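Local coordinates for alpha-1,3-glucanase (Bacillus circulans, PDB 5ZRU), which hydrolyses alpha-1,3-glucan as a family GH87 glycoside hydrolase, this chain being its catalytic unit, with calcium and zinc ions bound, at residues M83-N88 / Y114-F119; G236-K241 / S270-G275; G414-K419 / N447-V452. All blocks are in the same frame, centred on the assembly; numbering follows the deposited sequence.

Contact 1 of 3, residues M83-N88 / Y114-F119; sequences MPDSAN and YSWQYF. With CA (calcium ion), chain I; PE5 (3,6,9,12,15,18,21,24-octaoxahexacosan-1-ol), chain C.
The phenol OH of Tyr118 donates to OD2 of Asp85 across 2.5 Å, a short bond that takes the anti lone pair of the carboxylate oxygen. Carboxylate and phenol ring are nearly coplanar, 13° apart, and OD2 sits at the ring's edge. A second bond joins the indole to the loop: NE1 of Trp116 reaches the carbonyl O of Met83 at 2.9 Å, nearly along the C=O axis although bent at the hydrogen (133°), with the oxygen somewhat out of the indole plane. Water 1, donating to Ser115 OG, also accepts a weak bond from Trp116 NE1.

Between these two bonds the stem of Asp85 lies on the indole. Its CB stands 3.9 Å from the centroid of the five-membered ring of Trp116, a CH-pi contact over the face. With CG anti to the backbone N (chi1 -161°), the carboxylate is carried past the indole to Tyr118, and OD2 passes 3.6 Å from Trp116 CB.

Just beyond lies the calcium ion, bound by the backbone O atoms of Ser115 at 2.3 Å and of Trp116 at 2.4 Å and by five waters. Two of those waters turn back to Asp85: water 2 lies 2.7 Å from OD2, though it has other acceptors in reach, and water 3 gives a weak bond to OD1. Asp85 is therefore a second-shell residue, linked to the metal by way of its water ligands. Strand 132-144 packs against the same aromatic residues, with Pro133 touching both Trp116 and Tyr118.

The carboxylate probably helps to balance the calcium charge and may orient waters of its shell, with Tyr118 and the indole likely to hold it in place. Loop 83-88 is thus tied to a calcium site whose protein ligands are backbone carbonyls of the opposing segment.

Contact 2 of 3, residues G236-K241 / S270-G275; sequences GSVANK and SFRVTG
Arg272 lies across the loop 236-241, its CB 3.6 Å from the carbonyl C of Gly236 and equally near Ser237 O. The chain bends at chi2 (-66°), bringing the guanidinium under Val238, whose CG2 methyl sits over the centre of one face, 3.5 Å from CZ of Arg272. Lys241 packs against the backbone of Arg272: its CA is 3.4 Å from Arg272 O, and its CD meets the Thr274 CG2 methyl at 3.5 Å, the side chains of Lys241 and Thr274 crossing at about a right angle.

The next shell sets these groups in place. Ser237 OG accepts from Asn240 N at 2.9 Å, an ST motif that closes the turn, while the folded Lys241 chain returns its NZ to Val238 O at 2.8 Å and also bonds His330. Arg272 NH1 is held by Asn304. Gly236 has a positive phi, and a side chain there would run into Arg272 O.

Loop 236-241 follows strand 233-235, which runs parallel to strand 269-273, the strand that carries Arg272, at the surface of the parallel beta-helix. Across the contact the packing is van der Waals, aliphatic groups against a guanidinium face, whereas the charged ends of Arg272 and Lys241 find polar partners within the loop or beyond the two segments.

Contact 3 of 3, residues G414-K419 / N447-V452; sequences GGSGHK and NNTGIV
Two successive coils of the parallel beta-helix meet here, loop 414-419 lying along 447-452 and running into a parallel bridge between Lys419 and Val452. An Asx turn at Asn448 shapes the first half: OD1 accepts from Gly450 N at 2.9 Å, above the carbonyl plane, and from Gly417 N at 3.2 Å, from the opposite face of that plane. That one oxygen thus closes its own turn and grips the neighbouring coil, while Asn448 ND2 bonds Lys485 O. Exchanging Asn448 for an alanine would probably leave Gly417 N and Lys485 O without their mates and the turn at Gly450 less firmly held.

Ser416, its OG anti to the backbone N (chi1 176°), directs the hydroxyl at Thr449, whose backbone N donates to it at 3.0 Å in an almost straight bond (169°). Further along, Val452 N donates to His418 O at 3.1 Å. Beside this bond Ile451 and His418 point the same way, with CD1 4.0 Å from CD2 of the imidazole; NE2 donates to Gly414 O at 2.9 Å in the ring plane and ND1 bonds Asn394 N, both nitrogens thereby holding the ring's rotation.

Both segments continue as neighbouring strands, 419-421 beside 451-459. Lys419 pairs with the preceding coil at Asn394 and Phe396, and Ile451 with Asn486 of the following one, placing the contact inside the coil stack.

In the fold
The three contacts follow one another along the chain, each closing before the next opens. Contact 1 belongs to the D1 part of the catalytic unit, where strand 117-119 joins an antiparallel sheet; contacts 2 and 3 fall in the D2 part, whose parallel strands wind into the beta-helix. Contact 2 joins the loop after strand 233-235 to strand 269-273, early in the beta-helix; contact 3, several coils later, joins the turn before 419-421 to the start of 451-459, about 29 Å away between centres. Contact 1 lies about 37 Å from contact 2 and about 39 Å from contact 3, centre to centre. It ties a loop to a calcium site, while the other two link beta-helix coils.

Contact 1 of 3, residues M83-N88 / Y114-F119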
loop_
_atom_site.group_PDB
_atom_site.type_symbol
_atom_site.label_atom_id
_atom_site.label_comp_id
_atom_site.label_asym_id
_atom_site.label_seq_id
_atom_site.Cartn_x
_atom_site.Cartn_y
_atom_site.Cartn_z
ATOM N N MET A 83 12.982 7.247 11.624
ATOM C CA MET A 83 14.258 7.340 12.324
ATOM C C MET A 83 15.364 7.244 11.279
ATOM O O MET A 83 15.121 6.797 10.158
ATOM C CB MET A 83 14.403 6.239 13.391
ATOM C CG MET A 83 14.552 4.831 12.821
ATOM S SD MET A 83 14.535 3.577 14.117
ATOM C CE MET A 83 16.188 3.662 14.796
ATOM N N PRO A 84 16.579 7.690 11.613
ATOM C CA PRO A 84 17.623 7.773 10.580
ATOM C C PRO A 84 18.079 6.403 10.104
ATOM O O PRO A 84 18.042 5.409 10.835
ATOM C CB PRO A 84 18.776 8.505 11.290
ATOM C CG PRO A 84 18.182 9.062 12.569
ATOM C CD PRO A 84 17.063 8.140 12.927
ATOM N N ASP A 85 18.540 6.378 8.858
ATOM C CA ASP A 85 19.287 5.263 8.296
ATOM C C ASP A 85 20.740 5.310 8.782
ATOM O O ASP A 85 21.223 6.328 9.300
ATOM C CB ASP A 85 19.218 5.337 6.761
ATOM C CG ASP A 85 19.559 4.018 6.063
ATOM O OD1 ASP A 85 19.768 2.992 6.732
ATOM O OD2 ASP A 85 19.615 4.025 4.815
ATOM N N SER A 86 21.434 4.190 8.625
ATOM C CA SER A 86 22.872 4.178 8.858
ATOM C C SER A 86 23.604 4.631 7.604
ATOM O O SER A 86 23.035 4.695 6.511
ATOM C CB SER A 86 23.348 2.784 9.259
ATOM O OG SER A 86 23.133 1.869 8.193
ATOM N N ALA A 87 24.898 4.935 7.762
ATOM C CA ALA A 87 25.684 5.368 6.613
ATOM C C ALA A 87 25.812 4.265 5.574
ATOM O O ALA A 87 25.867 4.550 4.373
ATOM C CB ALA A 87 27.070 5.841 7.067
ATOM N N ASN A 88 25.869 3.005 5.999
ATOM C CA ASN A 88 25.977 1.908 5.046
ATOM C C ASN A 88 24.621 1.396 4.571
ATOM O O ASN A 88 24.563 0.364 3.892
ATOM C CB ASN A 88 26.809 0.758 5.629
ATOM C CG ASN A 88 26.149 0.073 6.811
ATOM O OD1 ASN A 88 25.004 0.348 7.160
ATOM N ND2 ASN A 88 26.885 -0.841 7.433
ATOM N N TYR A 114 14.080 -1.810 7.508
ATOM C CA TYR A 114 13.158 -2.080 6.408
ATOM C C TYR A 114 13.041 -0.901 5.458
ATOM O O TYR A 114 12.905 -1.089 4.240
ATOM C CB TYR A 114 11.770 -2.411 6.946
ATOM C CG TYR A 114 11.759 -3.537 7.926
ATOM C CD1 TYR A 114 11.875 -4.855 7.504
ATOM C CD2 TYR A 114 11.604 -3.282 9.284
ATOM C CE1 TYR A 114 11.852 -5.899 8.424
ATOM C CE2 TYR A 114 11.574 -4.306 10.199
ATOM C CZ TYR A 114 11.708 -5.611 9.769
ATOM O OH TYR A 114 11.671 -6.611 10.723
ATOM N N SER A 115 13.030 0.311 6.003
ATOM C CA SER A 115 12.690 1.519 5.273
ATOM C C SER A 115 13.950 2.105 4.637
ATOM O O SER A 115 15.029 1.503 4.684
ATOM C CB SER A 115 11.988 2.503 6.217
ATOM O OG SER A 115 12.743 2.684 7.420
ATOM N N TRP A 116 13.803 3.283 4.025
ATOM C CA TRP A 116 14.844 4.066 3.351
ATOM C C TRP A 116 15.312 3.417 2.050
ATOM O O TRP A 116 15.980 2.375 2.060
ATOM C CB TRP A 116 16.035 4.337 4.283
ATOM C CG TRP A 116 15.671 5.253 5.420
ATOM C CD1 TRP A 116 15.104 4.890 6.608
ATOM C CD2 TRP A 116 15.831 6.682 5.475
ATOM N NE1 TRP A 116 14.902 5.998 7.396
ATOM C CE2 TRP A 116 15.330 7.110 6.723
ATOM C CE3 TRP A 116 16.348 7.640 4.590
ATOM C CZ2 TRP A 116 15.347 8.450 7.122
ATOM C CZ3 TRP A 116 16.356 8.975 4.984
ATOM C CH2 TRP A 116 15.850 9.365 6.238
ATOM N N GLN A 117 14.931 4.039 0.935
ATOM C CA GLN A 117 15.332 3.685 -0.423
ATOM C C GLN A 117 15.768 4.961 -1.125
ATOM O O GLN A 117 15.188 6.024 -0.897
ATOM C CB GLN A 117 14.182 3.039 -1.209
ATOM C CG GLN A 117 13.774 1.664 -0.704
ATOM C CD GLN A 117 14.699 0.588 -1.235
ATOM O OE1 GLN A 117 14.492 0.086 -2.335
ATOM N NE2 GLN A 117 15.727 0.234 -0.459
ATOM N N TYR A 118 16.774 4.855 -2.002
ATOM C CA TYR A 118 17.468 6.040 -2.495
ATOM C C TYR A 118 17.456 6.083 -4.021
ATOM O O TYR A 118 17.693 5.069 -4.682
ATOM C CB TYR A 118 18.910 6.074 -1.950
ATOM C CG TYR A 118 18.978 6.124 -0.435
ATOM C CD1 TYR A 118 18.975 7.347 0.239
ATOM C CD2 TYR A 118 19.048 4.951 0.324
ATOM C CE1 TYR A 118 19.039 7.400 1.620
ATOM C CE2 TYR A 118 19.115 4.994 1.710
ATOM C CZ TYR A 118 19.106 6.224 2.351
ATOM O OH TYR A 118 19.170 6.273 3.723
ATOM N N PHE A 119 17.190 7.265 -4.582
ATOM C CA PHE A 119 16.908 7.384 -6.010
ATOM C C PHE A 119 17.819 8.398 -6.686
ATOM O O PHE A 119 17.750 9.596 -6.394
ATOM C CB PHE A 119 15.439 7.754 -6.233
ATOM C CG PHE A 119 14.494 6.643 -5.864
ATOM C CD1 PHE A 119 14.173 5.654 -6.787
ATOM C CD2 PHE A 119 13.977 6.555 -4.576
ATOM C CE1 PHE A 119 13.322 4.604 -6.442
ATOM C CE2 PHE A 119 13.122 5.510 -4.219
ATOM C CZ PHE A 119 12.800 4.531 -5.151
HETATM CA CA CA I . 16.923 0.769 3.592
HETATM C C48 PE5 C . 14.085 -10.619 11.942
HETATM C C50 PE5 C . 14.027 -9.308 11.149
HETATM O O1 PE5 C . 14.927 -8.378 11.690
HETATM C C1 PE5 C . 15.008 -7.163 10.996
HETATM C C2 PE5 C . 15.857 -6.150 11.770
HETATM O O2 PE5 C . 15.226 -5.830 12.977
HETATM C C3 PE5 C . 15.961 -5.025 13.855
HETATM C C4 PE5 C . 15.170 -4.819 15.153
HETATM O O3 PE5 C . 13.913 -4.266 14.864
HETATM C C5 PE5 C . 13.106 -3.938 15.963
HETATM C C6 PE5 C . 11.680 -4.474 15.764
HETATM O O4 PE5 C . 10.862 -3.559 15.080
HETATM C C7 PE5 C . 9.985 -4.109 14.130
HETATM C C8 PE5 C . 9.146 -5.226 14.757
HETATM O O5 PE5 C . 8.558 -5.984 13.747
HETATM C C9 PE5 C . 7.983 -7.189 14.175
HETATM C C10 PE5 C . 6.469 -7.034 14.175
HETATM O O6 PE5 C . 5.970 -7.372 15.434
HETATM C C11 PE5 C . 4.706 -6.849 15.722
HETATM C C12 PE5 C . 4.391 -7.026 17.201
HETATM O O7 PE5 C . 3.265 -7.843 17.278
HETATM C C13 PE5 C . 2.338 -7.488 18.262
HETATM C C14 PE5 C . 1.555 -8.738 18.655
HETATM O O8 PE5 C . 2.427 -9.831 18.611
HETATM C C15 PE5 C . 1.853 -11.084 18.879
HETATM C C16 PE5 C . 2.485 -11.672 20.149
HETATM O O52 PE5 C . 3.359 -12.720 19.834
HETATM O O HOH W 1 12.427 5.166 9.082
HETATM O O HOH W 2 18.958 1.925 3.213
HETATM O O HOH W 3 17.653 1.545 5.909
HETATM O O HOH W 4 15.248 -0.675 2.751
HETATM O O HOH W 5 18.026 -0.366 1.688
HETATM O O HOH W 6 18.037 -1.095 4.782
#

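Contact 2 of 3, residues G236-K241 / S270-G275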
loop_
_atom_site.group_PDB
_atom_site.type_symbol
_atom_site.label_atom_id
_atom_site.label_comp_id
_atom_site.label_asym_id
_atom_site.label_seq_id
_atom_site.Cartn_x
_atom_site.Cartn_y
_atom_site.Cartn_z
ATOM N N GLY A 236 2.335 -26.304 -1.512
ATOM C CA GLY A 236 2.216 -27.041 -2.754
ATOM C C GLY A 236 3.446 -26.851 -3.629
ATOM O O GLY A 236 4.334 -26.044 -3.349
ATOM N N SER A 237 3.489 -27.608 -4.725
ATOM C CA SER A 237 4.580 -27.507 -5.687
ATOM C C SER A 237 3.993 -27.480 -7.089
ATOM O O SER A 237 2.833 -27.836 -7.297
ATOM C CB SER A 237 5.572 -28.675 -5.561
ATOM O OG SER A 237 4.987 -29.878 -6.037
ATOM N N VAL A 238 4.806 -27.043 -8.054
ATOM C CA VAL A 238 4.335 -27.028 -9.437
ATOM C C VAL A 238 3.965 -28.436 -9.882
ATOM O O VAL A 238 2.927 -28.648 -10.525
ATOM C CB VAL A 238 5.387 -26.393 -10.367
ATOM C CG1 VAL A 238 4.994 -26.591 -11.828
ATOM C CG2 VAL A 238 5.527 -24.912 -10.061
ATOM N N ALA A 239 4.785 -29.426 -9.518
ATOM C CA ALA A 239 4.502 -30.795 -9.937
ATOM C C ALA A 239 3.326 -31.390 -9.180
ATOM O O ALA A 239 2.607 -32.232 -9.724
ATOM C CB ALA A 239 5.737 -31.678 -9.752
ATOM N N ASN A 240 3.118 -30.988 -7.924
ATOM C CA ASN A 240 2.058 -31.560 -7.088
ATOM C C ASN A 240 1.276 -30.396 -6.483
ATOM O O ASN A 240 1.497 -30.014 -5.331
ATOM C CB ASN A 240 2.641 -32.478 -6.017
ATOM C CG ASN A 240 1.574 -33.276 -5.291
ATOM O OD1 ASN A 240 0.477 -33.490 -5.814
ATOM N ND2 ASN A 240 1.890 -33.723 -4.079
ATOM N N LYS A 241 0.374 -29.827 -7.274
ATOM C CA LYS A 241 -0.373 -28.663 -6.827
ATOM C C LYS A 241 -1.464 -29.088 -5.851
ATOM O O LYS A 241 -1.945 -30.225 -5.883
ATOM C CB LYS A 241 -0.959 -27.906 -8.027
ATOM C CG LYS A 241 0.111 -27.084 -8.767
ATOM C CD LYS A 241 -0.432 -26.181 -9.864
ATOM C CE LYS A 241 -0.649 -26.953 -11.154
ATOM N NZ LYS A 241 0.600 -27.600 -11.661
ATOM N N SER A 270 4.614 -18.797 -1.293
ATOM C CA SER A 270 4.335 -19.145 -2.680
ATOM C C SER A 270 3.222 -20.179 -2.689
ATOM O O SER A 270 3.406 -21.291 -2.183
ATOM C CB SER A 270 5.580 -19.693 -3.387
ATOM O OG SER A 270 5.231 -20.331 -4.615
ATOM N N PHE A 271 2.069 -19.811 -3.253
ATOM C CA PHE A 271 0.944 -20.733 -3.392
ATOM C C PHE A 271 1.045 -21.500 -4.705
ATOM O O PHE A 271 1.274 -20.902 -5.762
ATOM C CB PHE A 271 -0.394 -19.992 -3.377
ATOM C CG PHE A 271 -0.757 -19.352 -2.057
ATOM C CD1 PHE A 271 -0.896 -20.111 -0.902
ATOM C CD2 PHE A 271 -1.036 -17.991 -2.001
ATOM C CE1 PHE A 271 -1.272 -19.522 0.293
ATOM C CE2 PHE A 271 -1.405 -17.389 -0.811
ATOM C CZ PHE A 271 -1.521 -18.157 0.341
ATOM N N ARG A 272 0.839 -22.813 -4.640
ATOM C CA ARG A 272 0.679 -23.659 -5.827
ATOM C C ARG A 272 -0.668 -24.367 -5.700
ATOM O O ARG A 272 -0.740 -25.565 -5.404
ATOM C CB ARG A 272 1.843 -24.658 -5.973
ATOM C CG ARG A 272 3.208 -24.003 -6.104
ATOM C CD ARG A 272 3.326 -23.211 -7.397
ATOM N NE ARG A 272 4.645 -22.595 -7.538
ATOM C CZ ARG A 272 4.985 -21.771 -8.526
ATOM N NH1 ARG A 272 4.099 -21.450 -9.464
ATOM N NH2 ARG A 272 6.212 -21.263 -8.574
ATOM N N VAL A 273 -1.735 -23.596 -5.888
ATOM C CA VAL A 273 -3.105 -24.012 -5.606
ATOM C C VAL A 273 -3.912 -23.906 -6.898
ATOM O O VAL A 273 -3.841 -22.886 -7.594
ATOM C CB VAL A 273 -3.728 -23.136 -4.501
ATOM C CG1 VAL A 273 -5.221 -23.429 -4.335
ATOM C CG2 VAL A 273 -2.973 -23.325 -3.170
ATOM N N THR A 274 -4.687 -24.950 -7.210
ATOM C CA THR A 274 -5.543 -24.936 -8.390
ATOM C C THR A 274 -7.015 -24.775 -8.066
ATOM O O THR A 274 -7.785 -24.397 -8.953
ATOM C CB THR A 274 -5.372 -26.222 -9.212
ATOM O OG1 THR A 274 -5.640 -27.361 -8.387
ATOM C CG2 THR A 274 -3.970 -26.317 -9.751
ATOM N N GLY A 275 -7.429 -25.081 -6.841
ATOM C CA GLY A 275 -8.802 -24.865 -6.448
ATOM C C GLY A 275 -8.928 -23.633 -5.578
ATOM O O GLY A 275 -8.514 -22.544 -5.976
#

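Contact 3 of 3, residues G414-K419 / N447-V452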
loop_
_atom_site.group_PDB
_atom_site.type_symbol
_atom_site.label_atom_id
_atom_site.label_comp_id
_atom_site.label_asym_id
_atom_site.label_seq_id
_atom_site.Cartn_x
_atom_site.Cartn_y
_atom_site.Cartn_z
ATOM N N GLY A 414 -3.797 -2.369 -18.721
ATOM C CA GLY A 414 -4.311 -3.032 -19.902
ATOM C C GLY A 414 -5.500 -3.901 -19.547
ATOM O O GLY A 414 -5.975 -3.897 -18.408
ATOM N N GLY A 415 -5.962 -4.650 -20.547
ATOM C CA GLY A 415 -7.111 -5.519 -20.376
ATOM C C GLY A 415 -8.453 -4.826 -20.533
ATOM O O GLY A 415 -8.568 -3.823 -21.249
ATOM N N SER A 416 -9.483 -5.354 -19.872
ATOM C CA SER A 416 -10.838 -4.868 -20.085
ATOM C C SER A 416 -11.648 -4.977 -18.799
ATOM O O SER A 416 -11.448 -5.894 -17.997
ATOM C CB SER A 416 -11.514 -5.661 -21.215
ATOM O OG SER A 416 -12.863 -5.283 -21.389
ATOM N N GLY A 417 -12.569 -4.035 -18.618
ATOM C CA GLY A 417 -13.648 -4.177 -17.645
ATOM C C GLY A 417 -13.294 -3.938 -16.190
ATOM O O GLY A 417 -14.113 -4.248 -15.316
ATOM N N HIS A 418 -12.109 -3.408 -15.899
ATOM C CA HIS A 418 -11.705 -3.167 -14.520
ATOM C C HIS A 418 -12.475 -1.992 -13.941
ATOM O O HIS A 418 -12.903 -1.092 -14.662
ATOM C CB HIS A 418 -10.208 -2.871 -14.445
ATOM C CG HIS A 418 -9.367 -3.825 -15.225
ATOM N ND1 HIS A 418 -9.426 -5.187 -15.038
ATOM C CD2 HIS A 418 -8.432 -3.616 -16.186
ATOM C CE1 HIS A 418 -8.568 -5.780 -15.852
ATOM N NE2 HIS A 418 -7.960 -4.849 -16.565
ATOM N N LYS A 419 -12.643 -1.989 -12.621
ATOM C CA LYS A 419 -13.224 -0.819 -11.986
ATOM C C LYS A 419 -12.558 -0.564 -10.647
ATOM O O LYS A 419 -12.042 -1.477 -10.005
ATOM C CB LYS A 419 -14.731 -0.945 -11.787
ATOM C CG LYS A 419 -15.140 -1.929 -10.725
ATOM C CD LYS A 419 -16.674 -2.012 -10.685
ATOM C CE LYS A 419 -17.157 -3.220 -9.906
ATOM N NZ LYS A 419 -18.634 -3.178 -9.698
ATOM N N ASN A 447 -8.998 -3.977 -26.718
ATOM C CA ASN A 447 -10.243 -4.711 -26.526
ATOM C C ASN A 447 -10.916 -4.378 -25.199
ATOM O O ASN A 447 -11.666 -5.195 -24.656
ATOM C CB ASN A 447 -9.985 -6.211 -26.652
ATOM C CG ASN A 447 -9.548 -6.589 -28.054
ATOM O OD1 ASN A 447 -10.153 -6.156 -29.034
ATOM N ND2 ASN A 447 -8.483 -7.368 -28.157
ATOM N N ASN A 448 -10.671 -3.182 -24.672
ATOM C CA ASN A 448 -11.307 -2.749 -23.433
ATOM C C ASN A 448 -12.736 -2.309 -23.729
ATOM O O ASN A 448 -12.955 -1.320 -24.437
ATOM C CB ASN A 448 -10.521 -1.609 -22.797
ATOM C CG ASN A 448 -11.214 -1.048 -21.583
ATOM O OD1 ASN A 448 -11.899 -1.778 -20.858
ATOM N ND2 ASN A 448 -11.052 0.255 -21.352
ATOM N N THR A 449 -13.708 -3.038 -23.185
ATOM C CA THR A 449 -15.113 -2.665 -23.316
ATOM C C THR A 449 -15.493 -1.514 -22.400
ATOM O O THR A 449 -16.554 -0.905 -22.591
ATOM C CB THR A 449 -16.013 -3.870 -23.019
ATOM O OG1 THR A 449 -15.815 -4.296 -21.663
ATOM C CG2 THR A 449 -15.678 -5.019 -23.964
ATOM N N GLY A 450 -14.667 -1.220 -21.401
ATOM C CA GLY A 450 -14.894 -0.073 -20.554
ATOM C C GLY A 450 -14.302 -0.271 -19.174
ATOM O O GLY A 450 -14.482 -1.327 -18.562
ATOM N N ILE A 451 -13.602 0.746 -18.683
ATOM C CA ILE A 451 -13.034 0.782 -17.343
ATOM C C ILE A 451 -13.670 1.949 -16.602
ATOM O O ILE A 451 -13.926 3.000 -17.200
ATOM C CB ILE A 451 -11.494 0.920 -17.420
ATOM C CG1 ILE A 451 -10.858 -0.419 -17.808
ATOM C CG2 ILE A 451 -10.897 1.507 -16.125
ATOM C CD1 ILE A 451 -9.376 -0.310 -18.191
ATOM N N VAL A 452 -13.957 1.763 -15.312
ATOM C CA VAL A 452 -14.698 2.749 -14.534
ATOM C C VAL A 452 -13.928 3.090 -13.265
ATOM O O VAL A 452 -13.488 2.189 -12.543
ATOM C CB VAL A 452 -16.107 2.242 -14.169
ATOM C CG1 VAL A 452 -16.766 3.183 -13.168
ATOM C CG2 VAL A 452 -16.959 2.106 -15.419
#